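Local coordinates for CELL WALL surface anchor family protein (Streptococcus pneumoniae, PDB 2WW8) that serves as the adhesin of the pneumococcal pilus and probably attaches the bacterium to host cells through an integrin-like region, at residues I598-L610 / L676-S688. Numbering follows the deposited sequence. Where two conformers were deposited one is given.
Sequences ITDPMGELIDLQL and LTYNVRLNDEFVS. With CA (calcium ion), chain D.
Asp607 N donates to Arg681 O, and Arg681 N returns a less straight bond to Asp607 O (149° at the hydrogen), making these two the hydrogen-bonded pair between 606-608 and the end of 676-682. The strand axes, 4.7 Å apart at closest approach with 145° between their directions, confirm an antiparallel pairing. The ladder continues at both ends, Asn683 N reaching Leu605 O and Gln609 N reaching Asn679 O, each 2.9 Å long. Beyond the last rung, a water donates to Gln609 O and accepts from Asn679 N.

Among the side-chain bonds, Tyr678 OH donates to Asp600 OD2 at 2.6 Å, on the syn side of the carboxylate. With its CG held between backbone N and carbonyl carbon (chi1 57°), the tyrosine projects across to strand 593-601. That strand hydrogen-bonds to strand 660-668 in another sheet, so the phenol spans the two layers of a beta-sandwich, consistent with an Ig-like domain; the type II turn from Gly603 to Ile606 lies on the way from one layer to the other. Asp607 OD2 accepts from Asn683 ND2 at 3.0 Å through its syn lone pair, while Asn683 OD1 takes Glu685 N in an Asx turn; the amide is thus held at both ends. Arg681 leads away, its NH1 and NH2 both meeting Asp684 OD1 in a salt bridge, with a second salt bridge from NH2 to Asp201.

Apolar contacts follow. Leu608 CD1 meets Tyr678 CD2 at 3.3 Å. Between the layers Met602, bent at chi2 and chi3, sets SD 5.2 Å from the Tyr678 ring centroid, an oblique Met-aromatic contact. Ile606 CG2 packs on Val680 CB within one sheet, whereas Leu605 CD1 lies against Phe686 CA at the turns. Just past the ladder, Leu610 O binds calcium at 2.5 Å, with Arg615 backbone O, carboxylate oxygens of Asp613, Asp617 and Asp620, and a water.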
# COMPACT_ATOMS: atom_id res chain seq x y z
N ILE A 598 -15.38 1.62 12.08
CA ILE A 598 -15.09 2.61 11.05
C ILE A 598 -16.38 3.33 10.70
O ILE A 598 -17.39 2.66 10.45
CB ILE A 598 -14.54 1.99 9.78
CG1 ILE A 598 -13.23 1.27 10.07
CG2 ILE A 598 -14.39 3.09 8.67
CD1 ILE A 598 -12.76 0.37 8.94
N THR A 599 -16.35 4.66 10.65
CA THR A 599 -17.51 5.45 10.23
C THR A 599 -17.11 6.19 8.96
O THR A 599 -16.13 6.97 8.92
CB THR A 599 -17.94 6.46 11.30
OG1 THR A 599 -18.19 5.75 12.53
CG2 THR A 599 -19.23 7.23 10.88
N ASP A 600 -17.90 5.94 7.92
CA ASP A 600 -17.53 6.34 6.55
C ASP A 600 -18.74 6.91 5.78
O ASP A 600 -19.38 6.18 4.99
CB ASP A 600 -16.90 5.16 5.80
CG ASP A 600 -16.41 5.52 4.40
OD1 ASP A 600 -16.34 6.71 4.00
OD2 ASP A 600 -16.10 4.58 3.65
N PRO A 601 -19.02 8.22 5.99
CA PRO A 601 -20.11 8.90 5.27
C PRO A 601 -19.69 9.15 3.81
O PRO A 601 -18.51 9.47 3.55
CB PRO A 601 -20.29 10.22 6.04
CG PRO A 601 -19.28 10.30 7.10
CD PRO A 601 -18.31 9.12 6.91
N MET A 602 -20.60 8.90 2.86
CA MET A 602 -20.30 9.34 1.50
C MET A 602 -20.14 10.88 1.45
O MET A 602 -20.87 11.60 2.16
CB MET A 602 -21.43 8.89 0.59
CG MET A 602 -21.58 7.40 0.46
SD MET A 602 -20.14 6.43 -0.10
CE MET A 602 -19.45 5.89 1.45
N GLY A 603 -19.22 11.40 0.63
CA GLY A 603 -19.18 12.86 0.34
C GLY A 603 -20.43 13.43 -0.34
O GLY A 603 -21.19 12.67 -0.96
N GLU A 604 -20.67 14.74 -0.21
CA GLU A 604 -21.63 15.48 -1.05
C GLU A 604 -21.44 15.07 -2.51
O GLU A 604 -20.31 15.07 -3.00
CB GLU A 604 -21.37 16.98 -0.93
CG GLU A 604 -22.01 17.89 -2.00
CD GLU A 604 -21.77 19.37 -1.76
OE1 GLU A 604 -21.10 19.71 -0.76
OE2 GLU A 604 -22.26 20.19 -2.58
N LEU A 605 -22.54 14.76 -3.20
CA LEU A 605 -22.53 14.37 -4.59
C LEU A 605 -21.70 13.13 -4.93
O LEU A 605 -21.19 13.07 -6.06
CB LEU A 605 -22.09 15.56 -5.45
CG LEU A 605 -23.06 16.75 -5.45
CD1 LEU A 605 -22.79 17.54 -6.70
CD2 LEU A 605 -24.52 16.29 -5.47
N ILE A 606 -21.57 12.21 -3.96
CA ILE A 606 -20.90 10.91 -4.11
C ILE A 606 -21.97 9.87 -3.79
O ILE A 606 -22.52 9.90 -2.68
CB ILE A 606 -19.72 10.74 -3.13
CG1 ILE A 606 -18.67 11.85 -3.32
CG2 ILE A 606 -19.14 9.32 -3.24
CD1 ILE A 606 -17.78 11.69 -4.57
N ASP A 607 -22.34 9.04 -4.78
CA ASP A 607 -23.29 7.96 -4.53
C ASP A 607 -22.63 6.58 -4.42
O ASP A 607 -21.93 6.14 -5.33
CB ASP A 607 -24.34 7.87 -5.64
CG ASP A 607 -25.02 9.21 -5.92
OD1 ASP A 607 -25.48 9.85 -4.94
OD2 ASP A 607 -25.12 9.61 -7.11
N LEU A 608 -22.83 5.92 -3.29
CA LEU A 608 -22.45 4.53 -3.09
C LEU A 608 -23.21 3.69 -4.14
O LEU A 608 -24.42 3.91 -4.32
CB LEU A 608 -22.87 4.06 -1.70
CG LEU A 608 -22.45 2.64 -1.24
CD1 LEU A 608 -21.00 2.34 -1.15
CD2 LEU A 608 -23.08 2.45 0.15
N GLN A 609 -22.51 2.80 -4.83
CA GLN A 609 -23.11 1.92 -5.84
C GLN A 609 -23.79 0.79 -5.10
O GLN A 609 -23.14 0.00 -4.40
CB GLN A 609 -22.09 1.36 -6.82
CG GLN A 609 -21.48 2.51 -7.61
CD GLN A 609 -22.55 3.26 -8.38
OE1 GLN A 609 -23.15 4.25 -7.90
NE2 GLN A 609 -22.81 2.78 -9.59
N LEU A 610 -25.11 0.76 -5.21
CA LEU A 610 -25.91 -0.30 -4.62
C LEU A 610 -26.39 -1.30 -5.69
O LEU A 610 -27.23 -2.17 -5.42
CB LEU A 610 -27.14 0.31 -3.93
CG LEU A 610 -26.74 1.34 -2.87
CD1 LEU A 610 -27.91 2.07 -2.23
CD2 LEU A 610 -25.89 0.63 -1.85
N LEU A 676 -11.83 -3.16 3.56
CA LEU A 676 -13.19 -2.96 3.10
C LEU A 676 -13.09 -2.39 1.67
O LEU A 676 -12.30 -1.47 1.42
CB LEU A 676 -13.91 -1.94 3.97
CG LEU A 676 -15.23 -1.38 3.42
CD1 LEU A 676 -16.36 -2.39 3.47
CD2 LEU A 676 -15.69 -0.13 4.20
N THR A 677 -13.84 -2.92 0.71
CA THR A 677 -13.90 -2.24 -0.59
C THR A 677 -15.36 -1.97 -0.97
O THR A 677 -16.24 -2.68 -0.47
CB THR A 677 -13.24 -3.00 -1.75
OG1 THR A 677 -13.99 -4.19 -2.00
CG2 THR A 677 -11.76 -3.35 -1.53
N TYR A 678 -15.62 -0.94 -1.80
CA TYR A 678 -16.95 -0.68 -2.29
C TYR A 678 -16.76 0.27 -3.49
O TYR A 678 -15.68 0.77 -3.75
CB TYR A 678 -17.91 -0.11 -1.21
CG TYR A 678 -17.40 1.17 -0.57
CD1 TYR A 678 -16.55 1.14 0.57
CD2 TYR A 678 -17.68 2.42 -1.14
CE1 TYR A 678 -16.06 2.33 1.14
CE2 TYR A 678 -17.22 3.62 -0.56
CZ TYR A 678 -16.41 3.57 0.56
OH TYR A 678 -15.96 4.77 1.11
N ASN A 679 -17.84 0.53 -4.21
CA ASN A 679 -17.76 1.33 -5.42
C ASN A 679 -18.59 2.57 -5.23
O ASN A 679 -19.60 2.51 -4.52
CB ASN A 679 -18.27 0.51 -6.61
CG ASN A 679 -17.34 -0.67 -6.92
OD1 ASN A 679 -16.11 -0.54 -6.97
ND2 ASN A 679 -17.94 -1.83 -7.14
N VAL A 680 -18.11 3.68 -5.82
CA VAL A 680 -18.86 4.94 -5.84
C VAL A 680 -18.88 5.52 -7.25
O VAL A 680 -18.10 5.14 -8.12
CB VAL A 680 -18.30 6.03 -4.89
CG1 VAL A 680 -18.17 5.48 -3.43
CG2 VAL A 680 -16.93 6.51 -5.44
N ARG A 681 -19.79 6.47 -7.39
CA ARG A 681 -19.97 7.21 -8.60
C ARG A 681 -20.22 8.68 -8.25
O ARG A 681 -21.05 9.02 -7.37
CB ARG A 681 -21.20 6.63 -9.34
CG ARG A 681 -21.39 7.22 -10.76
CD ARG A 681 -22.65 6.65 -11.41
NE ARG A 681 -22.77 7.19 -12.76
CZ ARG A 681 -23.54 8.23 -13.08
NH1 ARG A 681 -24.26 8.84 -12.15
NH2 ARG A 681 -23.59 8.65 -14.34
N LEU A 682 -19.54 9.55 -9.00
CA LEU A 682 -19.91 10.96 -8.97
C LEU A 682 -21.36 11.20 -9.41
O LEU A 682 -21.81 10.73 -10.46
CB LEU A 682 -18.93 11.77 -9.82
CG LEU A 682 -19.10 13.29 -9.81
CD1 LEU A 682 -18.98 13.90 -8.42
CD2 LEU A 682 -18.06 13.88 -10.77
N ASN A 683 -22.12 11.91 -8.58
CA ASN A 683 -23.49 12.22 -8.89
C ASN A 683 -23.64 13.12 -10.12
O ASN A 683 -22.81 14.00 -10.37
CB ASN A 683 -24.15 12.85 -7.67
CG ASN A 683 -25.59 13.18 -7.94
OD1 ASN A 683 -25.89 14.24 -8.50
ND2 ASN A 683 -26.49 12.26 -7.60
N ASP A 684 -24.69 12.91 -10.89
CA ASP A 684 -24.92 13.66 -12.12
C ASP A 684 -24.99 15.18 -11.96
O ASP A 684 -24.89 15.85 -12.98
CB ASP A 684 -26.21 13.22 -12.79
CG ASP A 684 -26.03 11.97 -13.62
OD1 ASP A 684 -24.88 11.48 -13.74
OD2 ASP A 684 -27.06 11.51 -14.18
N GLU A 685 -25.16 15.71 -10.74
CA GLU A 685 -25.41 17.15 -10.58
C GLU A 685 -24.11 17.89 -10.27
O GLU A 685 -24.15 19.04 -9.84
CB GLU A 685 -26.51 17.49 -9.54
CG GLU A 685 -27.86 16.80 -9.76
CD GLU A 685 -28.65 17.31 -10.96
OE1 GLU A 685 -28.88 18.54 -11.05
OE2 GLU A 685 -29.06 16.47 -11.80
N PHE A 686 -22.98 17.20 -10.47
CA PHE A 686 -21.68 17.80 -10.19
C PHE A 686 -21.50 19.18 -10.80
O PHE A 686 -22.09 19.50 -11.84
CB PHE A 686 -20.50 16.93 -10.66
CG PHE A 686 -20.43 16.70 -12.16
CD1 PHE A 686 -21.12 15.65 -12.75
CD2 PHE A 686 -19.64 17.53 -12.97
CE1 PHE A 686 -21.05 15.41 -14.12
CE2 PHE A 686 -19.57 17.33 -14.35
CZ PHE A 686 -20.29 16.27 -14.94
N VAL A 687 -20.62 19.96 -10.18
CA VAL A 687 -20.13 21.16 -10.86
C VAL A 687 -18.90 20.87 -11.71
O VAL A 687 -17.90 20.35 -11.24
CB VAL A 687 -19.84 22.28 -9.84
CG1 VAL A 687 -19.18 23.49 -10.50
CG2 VAL A 687 -21.16 22.70 -9.14
N SER A 688 -18.94 21.25 -12.98
CA SER A 688 -17.82 20.99 -13.87
C SER A 688 -16.46 21.38 -13.26
O SER A 688 -16.35 22.48 -12.73
CB SER A 688 -18.08 21.74 -15.19
OG SER A 688 -17.46 21.07 -16.28
CA CA D . -27.17 -4.20 -4.01
O HOH W 1 -20.59 -0.69 -4.07
O HOH W 2 -26.63 -5.66 -5.91